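Local coordinates for hypothetical protein (Giardia lamblia, PDB 3I3F) that is of unknown function but belongs to the YjgF-like endoribonuclease L-PSP family, assembles as a trimer and binds pentanoic acid in the crystal, probably in a cleft between subunits, at residues Ser96-Phe101 and Cys120-Leu125; Glu103-Val108 and Pro116-Val121. All blocks are in the same frame, centred on the assembly; numbering follows the deposited sequence. Where two conformers were deposited one is given.

Interaction 1 of 2, residues Ser96-Phe101 and Cys120-Leu125. With LEA (pentanoic acid), chain D.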
# COMPACT_ATOMS: atom_id res chain seq x y z
N SER A 96 9.39 3.05 -23.17
CA SER A 96 8.23 3.42 -23.98
C SER A 96 6.93 2.87 -23.40
O SER A 96 5.91 3.56 -23.39
CB SER A 96 8.39 2.92 -25.42
OG SER A 96 9.43 3.62 -26.09
N GLU A 97 6.97 1.64 -22.90
CA GLU A 97 5.78 1.02 -22.30
C GLU A 97 5.36 1.75 -21.03
O GLU A 97 4.17 1.99 -20.82
CB GLU A 97 6.02 -0.47 -22.03
CG GLU A 97 5.99 -1.31 -23.30
CD GLU A 97 6.39 -2.76 -23.07
OE1 GLU A 97 7.45 -2.99 -22.46
OE2 GLU A 97 5.64 -3.66 -23.50
N GLU A 98 6.33 2.12 -20.19
CA GLU A 98 6.03 2.91 -18.99
C GLU A 98 5.46 4.28 -19.36
O GLU A 98 4.49 4.74 -18.74
CB GLU A 98 7.27 3.09 -18.11
CG GLU A 98 7.05 4.05 -16.93
CD GLU A 98 8.07 3.93 -15.82
OE1 GLU A 98 9.02 3.12 -15.94
OE2 GLU A 98 7.93 4.66 -14.81
N ALA A 99 6.04 4.92 -20.37
CA ALA A 99 5.55 6.22 -20.83
C ALA A 99 4.14 6.11 -21.40
O ALA A 99 3.31 6.98 -21.16
CB ALA A 99 6.50 6.82 -21.87
N ARG A 100 3.88 5.03 -22.15
CA ARG A 100 2.55 4.82 -22.71
C ARG A 100 1.52 4.61 -21.60
O ARG A 100 0.39 5.11 -21.69
CB ARG A 100 2.54 3.63 -23.69
CG ARG A 100 1.19 3.40 -24.39
CD ARG A 100 0.65 4.68 -25.00
NE ARG A 100 -0.57 4.49 -25.78
CZ ARG A 100 -1.41 5.47 -26.12
NH1 ARG A 100 -1.17 6.72 -25.75
NH2 ARG A 100 -2.50 5.20 -26.83
N PHE A 101 1.90 3.90 -20.55
CA PHE A 101 1.02 3.74 -19.40
C PHE A 101 0.57 5.09 -18.85
O PHE A 101 -0.61 5.30 -18.60
CB PHE A 101 1.67 2.93 -18.28
CG PHE A 101 0.87 2.96 -17.00
CD1 PHE A 101 -0.19 2.08 -16.82
CD2 PHE A 101 1.15 3.90 -16.02
CE1 PHE A 101 -0.94 2.13 -15.65
CE2 PHE A 101 0.39 3.95 -14.86
CZ PHE A 101 -0.65 3.07 -14.68
N CYS A 120 4.14 4.82 -8.09
CA CYS A 120 4.38 3.89 -9.19
C CYS A 120 5.80 3.36 -9.10
O CYS A 120 6.77 4.13 -9.14
CB CYS A 120 4.16 4.58 -10.53
SG CYS A 120 4.28 3.49 -11.97
N VAL A 121 5.93 2.04 -8.97
CA VAL A 121 7.24 1.39 -8.95
C VAL A 121 7.19 0.12 -9.79
O VAL A 121 6.11 -0.37 -10.12
CB VAL A 121 7.68 1.02 -7.51
CG1 VAL A 121 7.74 2.27 -6.64
CG2 VAL A 121 6.74 -0.02 -6.91
N ARG A 122 8.37 -0.39 -10.13
CA ARG A 122 8.50 -1.63 -10.88
C ARG A 122 8.54 -2.81 -9.91
O ARG A 122 9.14 -2.72 -8.84
CB ARG A 122 9.77 -1.64 -11.72
CG ARG A 122 9.91 -0.50 -12.71
CD ARG A 122 8.75 -0.45 -13.68
NE ARG A 122 9.06 0.36 -14.85
CZ ARG A 122 9.62 -0.11 -15.96
NH1 ARG A 122 9.87 0.71 -16.98
NH2 ARG A 122 9.93 -1.39 -16.06
N ALA A 123 7.91 -3.92 -10.30
CA ALA A 123 7.91 -5.13 -9.48
C ALA A 123 7.72 -6.36 -10.37
O ALA A 123 7.25 -6.25 -11.50
CB ALA A 123 6.82 -5.07 -8.43
N GLN A 124 8.10 -7.52 -9.84
CA GLN A 124 7.88 -8.78 -10.54
C GLN A 124 6.44 -9.23 -10.30
O GLN A 124 6.09 -9.68 -9.20
CB GLN A 124 8.88 -9.83 -10.05
CG GLN A 124 8.77 -11.19 -10.73
CD GLN A 124 9.69 -12.24 -10.13
OE1 GLN A 124 10.73 -11.91 -9.56
NE2 GLN A 124 9.30 -13.50 -10.24
N LEU A 125 5.61 -9.08 -11.33
CA LEU A 125 4.19 -9.42 -11.25
C LEU A 125 3.97 -10.88 -11.65
O LEU A 125 4.87 -11.53 -12.19
CB LEU A 125 3.38 -8.51 -12.18
CG LEU A 125 3.59 -7.01 -11.99
CD1 LEU A 125 2.77 -6.22 -13.00
CD2 LEU A 125 3.24 -6.59 -10.57
C2 LEA D . 4.37 8.32 -9.66
O2 LEA D . 4.76 8.05 -10.82
C3 LEA D . 5.22 9.20 -8.76
C4 LEA D . 6.62 9.43 -9.34
C5 LEA D . 7.32 10.60 -8.66
C6 LEA D . 7.18 10.56 -7.15
O1 LEA D . 3.29 7.90 -9.21
O HOH W 1 7.54 3.58 -12.28
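Glu-98 and Arg-122 meet across the gap between helix 95-108 and strand 117-123 through a side-on salt bridge in which one carboxylate oxygen takes two N-H groups. The geometry is that of one of two conformers modelled for Arg-122, so the bridge may not be permanent. Arg-122 NH1 reaches Glu-98 OE1 at 2.8 Å with an N-H...O angle of 151°, and Arg-122 NE reaches the same OE1 at 3.0 Å, somewhat more bent. OE1 lies within the guanidinium plane, yet the carboxylate is turned 62° from that plane, so the groups do not form the flat two-oxygen pairing. NH1 comes to OE1 on its anti side, whereas NE approaches from well above the carboxylate plane. Glu-98 spans the gap because its CG stands anti to the backbone N (chi1 173°) and the chain stays extended beyond it. Arg-122 instead folds at chi2, which swings the guanidinium back toward the helix from a CB that does not face it. A further bond, from Arg-122 NH2 to Leu-93 O, helps fix the guanidinium's rotation.

Water 1 sits 2.8 Å from Glu-98 OE2, which it can serve as donor, and at a weaker 3.3 Å from Cys-120 O; its protons may be shared with other acceptors. Two residues before Arg-122, Cys-120 CB lies 3.5 Å from O2 of the pentanoic acid. Gln-126 of the second subunit packs on Glu-98 and Cys-120. This polar surface bridge belongs to the beta-alpha-beta crossover of the YjgF-like fold, consistent with the intersubunit cleft of this family.

Interaction 2 of 2, residues Glu103-Val108 and Pro116-Val121. With LEA (pentanoic acid), chain D.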
# COMPACT_ATOMS: atom_id res chain seq x y z
N GLU A 103 0.56 8.04 -20.36
CA GLU A 103 -0.29 8.71 -21.34
C GLU A 103 -1.74 8.22 -21.20
O GLU A 103 -2.67 9.03 -21.18
CB GLU A 103 0.20 8.44 -22.77
CG GLU A 103 1.56 9.06 -23.07
CD GLU A 103 2.14 8.65 -24.41
OE1 GLU A 103 1.59 7.73 -25.06
OE2 GLU A 103 3.16 9.24 -24.81
N LEU A 104 -1.91 6.91 -21.10
CA LEU A 104 -3.24 6.31 -20.92
C LEU A 104 -3.84 6.68 -19.56
O LEU A 104 -5.04 6.93 -19.46
CB LEU A 104 -3.16 4.79 -21.06
CG LEU A 104 -2.78 4.29 -22.46
CD1 LEU A 104 -2.33 2.84 -22.40
CD2 LEU A 104 -3.95 4.46 -23.42
N TYR A 105 -3.00 6.71 -18.53
CA TYR A 105 -3.42 7.10 -17.19
C TYR A 105 -4.06 8.49 -17.19
O TYR A 105 -5.09 8.72 -16.56
CB TYR A 105 -2.23 7.08 -16.23
CG TYR A 105 -2.59 7.30 -14.79
CD1 TYR A 105 -2.98 6.24 -13.98
CD2 TYR A 105 -2.54 8.57 -14.22
CE1 TYR A 105 -3.31 6.44 -12.65
CE2 TYR A 105 -2.87 8.78 -12.89
CZ TYR A 105 -3.25 7.70 -12.11
OH TYR A 105 -3.58 7.89 -10.79
N ARG A 106 -3.44 9.42 -17.92
CA ARG A 106 -3.95 10.78 -18.02
C ARG A 106 -5.25 10.89 -18.82
O ARG A 106 -5.96 11.88 -18.70
CB ARG A 106 -2.88 11.72 -18.60
CG ARG A 106 -1.73 11.99 -17.64
CD ARG A 106 -0.81 13.08 -18.17
NE ARG A 106 -0.14 12.68 -19.41
CZ ARG A 106 1.04 12.06 -19.48
NH1 ARG A 106 1.73 11.75 -18.39
NH2 ARG A 106 1.54 11.75 -20.67
N GLU A 107 -5.55 9.88 -19.64
CA GLU A 107 -6.84 9.81 -20.33
C GLU A 107 -7.95 9.33 -19.39
O GLU A 107 -9.13 9.60 -19.62
CB GLU A 107 -6.77 8.90 -21.55
CG GLU A 107 -5.87 9.42 -22.66
CD GLU A 107 -5.79 8.49 -23.86
OE1 GLU A 107 -6.41 7.40 -23.83
OE2 GLU A 107 -5.10 8.84 -24.83
N VAL A 108 -7.58 8.59 -18.34
CA VAL A 108 -8.55 8.13 -17.34
C VAL A 108 -8.80 9.24 -16.33
O VAL A 108 -9.95 9.53 -15.99
CB VAL A 108 -8.04 6.87 -16.62
CG1 VAL A 108 -9.01 6.46 -15.51
CG2 VAL A 108 -7.86 5.73 -17.62
N PRO A 116 -5.82 11.62 -8.39
CA PRO A 116 -5.70 11.04 -7.06
C PRO A 116 -4.25 10.86 -6.61
O PRO A 116 -3.34 10.89 -7.43
CB PRO A 116 -6.40 9.69 -7.20
CG PRO A 116 -6.28 9.35 -8.64
CD PRO A 116 -6.36 10.65 -9.36
N CYS A 117 -4.06 10.66 -5.31
CA CYS A 117 -2.75 10.31 -4.80
C CYS A 117 -2.27 9.05 -5.50
O CYS A 117 -3.04 8.12 -5.72
CB CYS A 117 -2.80 10.09 -3.29
SG CYS A 117 -3.24 11.58 -2.36
N ARG A 118 -0.99 9.04 -5.87
CA ARG A 118 -0.43 7.97 -6.67
C ARG A 118 1.01 7.69 -6.29
O ARG A 118 1.74 8.59 -5.87
CB ARG A 118 -0.49 8.34 -8.15
CG ARG A 118 -0.37 7.17 -9.10
CD ARG A 118 -0.24 7.63 -10.54
NE ARG A 118 1.13 7.54 -11.04
CZ ARG A 118 1.48 7.45 -12.32
NH1 ARG A 118 0.56 7.45 -13.28
NH2 ARG A 118 2.76 7.36 -12.66
N CYS A 119 1.40 6.43 -6.41
CA CYS A 119 2.81 6.06 -6.51
C CYS A 119 2.93 5.00 -7.59
O CYS A 119 1.93 4.38 -7.98
CB CYS A 119 3.36 5.57 -5.17
SG CYS A 119 2.64 4.03 -4.56
N CYS A 120 4.14 4.82 -8.09
CA CYS A 120 4.38 3.89 -9.19
C CYS A 120 5.80 3.36 -9.10
O CYS A 120 6.77 4.13 -9.14
CB CYS A 120 4.16 4.58 -10.53
SG CYS A 120 4.28 3.49 -11.97
N VAL A 121 5.93 2.04 -8.97
CA VAL A 121 7.24 1.39 -8.95
C VAL A 121 7.19 0.12 -9.79
O VAL A 121 6.11 -0.37 -10.12
CB VAL A 121 7.68 1.02 -7.51
CG1 VAL A 121 7.74 2.27 -6.64
CG2 VAL A 121 6.74 -0.02 -6.91
C2 LEA D . 4.37 8.32 -9.66
O2 LEA D . 4.76 8.05 -10.82
C3 LEA D . 5.22 9.20 -8.76
C4 LEA D . 6.62 9.43 -9.34
C5 LEA D . 7.32 10.60 -8.66
C6 LEA D . 7.18 10.56 -7.15
O1 LEA D . 3.29 7.90 -9.21
O HOH W 2 -3.06 10.35 -10.05
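The guanidinium of Arg-118 stands over one face of the Tyr-105 ring in a cation-pi contact, with Arg-118 CZ 4.5 Å from the ring centroid and 8° off its normal. The planes stand 83° apart, so the guanidinium meets the ring edge-on: NH1 points at the face, 3.4 Å above its centre. Nearer the hydroxyl end of the ring, Arg-118 CD rests 3.4 Å from Tyr-105 CZ, and the two side chains run past each other in opposite directions. This is the tight half of the contact. A bend at chi3 turns the guanidinium so that one edge serves the ring and another the ligand.

On that second edge, Arg-118 NE donates to O1 of the pentanoic acid at 2.9 Å with a nearly straight 168° angle, and Arg-118 NH2 donates to O2 at 2.8 Å. The pair is a two-pronged carboxylate grip. Asn-102 OD1 also accepts from NH2, a second-shell bond that helps hold the guanidinium in position.

Toward Pro-116 the packing is looser and water-mediated. Tyr-105 OH comes no closer than 3.7 Å to Pro-116 CG, and the link is completed by water 2, which accepts from Tyr-105 OH at 2.6 Å and donates to Pro-116 O. The water lies in the ring plane at its edge.

Phe-109, just beyond the helix, meets the Tyr-105 ring and touches Pro-116, while Asn-28 of the second subunit packs on Tyr-105 and Arg-118. The contact thus lies between helix 95-108 and strand 117-123, with Arg-118 also touching Leu-85 and Ile-87 on the parallel strand 82-90.

Overall arrangement
Both interactions join helix 95-108 to strand 117-123, the last two elements of one beta-alpha-beta unit, and their centres lie 11 Å apart. Interaction 1 is a surface contact built on charge pairing and a water; interaction 2 is buried, and its arginine is shared between an aromatic face and the ligand carboxylate. They touch directly where Phe-101 CE2 packs 3.8 Å from Arg-118 NH1, and they share Cys-120 and Val-121. The acid lies by this shared strand, held by the arginine of interaction 2, while the shared Cys-120 lies close to it. A second subunit borders both, consistent with a ligand cleft at the trimer interface.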